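Local coordinates for putative sugar isomerase (Parabacteroides distasonis, PDB 3LMZ), which is probably a sugar isomerase with a xylose isomerase-like TIM-barrel fold, at residues Asp31-Leu36 and His67-Ala72. Sequence-based numbering, arbitrary orientation.
Sequences DLDTTL and HDKCAA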
loop_
_atom_site.group_PDB
_atom_site.type_symbol
_atom_site.label_atom_id
_atom_site.label_comp_id
_atom_site.label_asym_id
_atom_site.label_seq_id
_atom_site.Cartn_x
_atom_site.Cartn_y
_atom_site.Cartn_z
ATOM N N ASP A 31 -15.161 -15.687 -0.118
ATOM C CA ASP A 31 -15.075 -16.812 -1.019
ATOM C C ASP A 31 -13.857 -16.775 -1.919
ATOM O O ASP A 31 -13.099 -15.794 -1.991
ATOM C CB ASP A 31 -16.374 -17.069 -1.789
ATOM C CG ASP A 31 -16.761 -15.967 -2.683
ATOM O OD1 ASP A 31 -15.890 -15.181 -3.102
ATOM O OD2 ASP A 31 -17.970 -15.897 -3.042
ATOM N N LEU A 32 -13.666 -17.877 -2.621
ATOM C CA LEU A 32 -12.491 -17.965 -3.511
ATOM C C LEU A 32 -12.528 -16.940 -4.642
ATOM O O LEU A 32 -11.474 -16.377 -4.981
ATOM C CB LEU A 32 -12.357 -19.382 -4.064
ATOM C CG LEU A 32 -11.160 -19.624 -4.961
ATOM C CD1 LEU A 32 -9.885 -19.422 -4.242
ATOM C CD2 LEU A 32 -11.289 -21.058 -5.532
ATOM N N ASP A 33 -13.706 -16.700 -5.210
ATOM C CA ASP A 33 -13.836 -15.675 -6.269
ATOM C C ASP A 33 -13.285 -14.332 -5.794
ATOM O O ASP A 33 -12.418 -13.711 -6.430
ATOM C CB ASP A 33 -15.294 -15.450 -6.680
ATOM C CG ASP A 33 -15.963 -16.690 -7.237
ATOM O OD1 ASP A 33 -15.312 -17.460 -7.965
ATOM O OD2 ASP A 33 -17.166 -16.890 -6.941
ATOM N N THR A 34 -13.794 -13.874 -4.658
ATOM C CA THR A 34 -13.380 -12.584 -4.085
ATOM C C THR A 34 -11.868 -12.596 -3.809
ATOM O O THR A 34 -11.172 -11.619 -4.088
ATOM C CB THR A 34 -14.144 -12.310 -2.769
ATOM O OG1 THR A 34 -15.536 -12.257 -3.082
ATOM C CG2 THR A 34 -13.676 -11.012 -2.068
ATOM N N THR A 35 -11.365 -13.699 -3.242
ATOM C CA THR A 35 -9.918 -13.835 -2.945
ATOM C C THR A 35 -9.088 -13.693 -4.215
ATOM O O THR A 35 -8.181 -12.910 -4.264
ATOM C CB THR A 35 -9.702 -15.226 -2.299
ATOM O OG1 THR A 35 -10.423 -15.299 -1.064
ATOM C CG2 THR A 35 -8.140 -15.439 -2.076
ATOM N N LEU A 36 -9.427 -14.445 -5.266
ATOM C CA LEU A 36 -8.628 -14.425 -6.500
ATOM C C LEU A 36 -8.721 -13.050 -7.187
ATOM O O LEU A 36 -7.729 -12.566 -7.704
ATOM C CB LEU A 36 -9.057 -15.556 -7.440
ATOM C CG LEU A 36 -8.762 -16.964 -6.947
ATOM C CD1 LEU A 36 -9.407 -17.972 -7.925
ATOM C CD2 LEU A 36 -7.286 -17.198 -6.765
ATOM N N HIS A 67 -7.996 -25.212 -9.925
ATOM C CA HIS A 67 -6.798 -24.815 -10.633
ATOM C C HIS A 67 -7.090 -23.897 -11.820
ATOM O O HIS A 67 -6.336 -22.922 -12.079
ATOM C CB HIS A 67 -5.988 -26.002 -11.119
ATOM C CG HIS A 67 -5.343 -26.765 -10.023
ATOM N ND1 HIS A 67 -4.647 -26.145 -9.011
ATOM C CD2 HIS A 67 -5.255 -28.101 -9.794
ATOM C CE1 HIS A 67 -4.181 -27.072 -8.181
ATOM N NE2 HIS A 67 -4.515 -28.259 -8.648
ATOM N N ASP A 68 -8.158 -24.210 -12.558
ATOM C CA ASP A 68 -8.480 -23.412 -13.721
ATOM C C ASP A 68 -8.890 -22.012 -13.329
ATOM O O ASP A 68 -8.524 -21.031 -13.976
ATOM C CB ASP A 68 -9.619 -24.042 -14.497
ATOM C CG ASP A 68 -9.224 -25.318 -15.217
ATOM O OD1 ASP A 68 -8.005 -25.560 -15.410
ATOM O OD2 ASP A 68 -10.173 -26.056 -15.609
ATOM N N LYS A 69 -9.657 -21.882 -12.247
ATOM C CA LYS A 69 -10.055 -20.555 -11.789
ATOM C C LYS A 69 -8.828 -19.756 -11.320
ATOM O O LYS A 69 -8.661 -18.562 -11.657
ATOM C CB LYS A 69 -11.140 -20.649 -10.689
ATOM C CG LYS A 69 -11.944 -19.373 -10.597
ATOM C CD LYS A 69 -12.842 -19.258 -9.351
ATOM C CE LYS A 69 -13.688 -17.979 -9.420
ATOM N NZ LYS A 69 -12.927 -16.715 -9.721
ATOM N N CYS A 70 -7.977 -20.407 -10.531
ATOM C CA CYS A 70 -6.731 -19.778 -10.100
ATOM C C CYS A 70 -5.927 -19.252 -11.324
ATOM O O CYS A 70 -5.562 -18.055 -11.389
ATOM C CB CYS A 70 -5.916 -20.768 -9.294
ATOM S SG CYS A 70 -6.438 -20.994 -7.593
ATOM N N ALA A 71 -5.749 -20.098 -12.344
ATOM C CA ALA A 71 -4.969 -19.739 -13.536
ATOM C C ALA A 71 -5.623 -18.571 -14.276
ATOM O O ALA A 71 -4.937 -17.694 -14.796
ATOM C CB ALA A 71 -4.825 -20.913 -14.420
ATOM N N ALA A 72 -6.958 -18.568 -14.336
ATOM C CA ALA A 72 -7.650 -17.471 -15.001
ATOM C C ALA A 72 -7.381 -16.097 -14.365
ATOM O O ALA A 72 -7.556 -15.056 -15.019
ATOM C CB ALA A 72 -9.111 -17.740 -15.038
#
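Leu36 reaches helix 60-72 with both methyls, each against a different kind of surface. Its CD1 lies on the backbone, 3.8 Å from Cys70 N, and also meets the aliphatic part of Lys69, with CD1 to Lys69 CD at 3.9 Å. The other branch turns to the thiol, Leu36 CD2 standing 4.0 Å from Cys70 SG. Lys69 leaves its helix extended, CG anti to the backbone N (chi1 -157°), which carries the chain across toward helix 32-41 before it bends at chi4. Leu32 CD2 only grazes it, 4.5 Å from Lys69 CD.

The two helices, running at 28° to each other with segment axes 10.4 Å apart, are successive outer helices of the TIM barrel, joined through strand 46-49, on which Leu32 and Thr35 rest.

On the more exposed side, a salt bridge from Asp33 OD1 to Lys69 NZ, 3.1 Å in the modelled conformers, is doubtful: both residues have alternate conformers, and in this pair, whose side chains cross at about a right angle, Asp33 OD1 lies only 2.2 Å from Lys69 CE, a clash. At the helix start, Asp31 is the N-cap: its OD1 accepts a nearly straight bond from Thr34 N (170°) and another from Thr34 OG1, above the carboxylate plane.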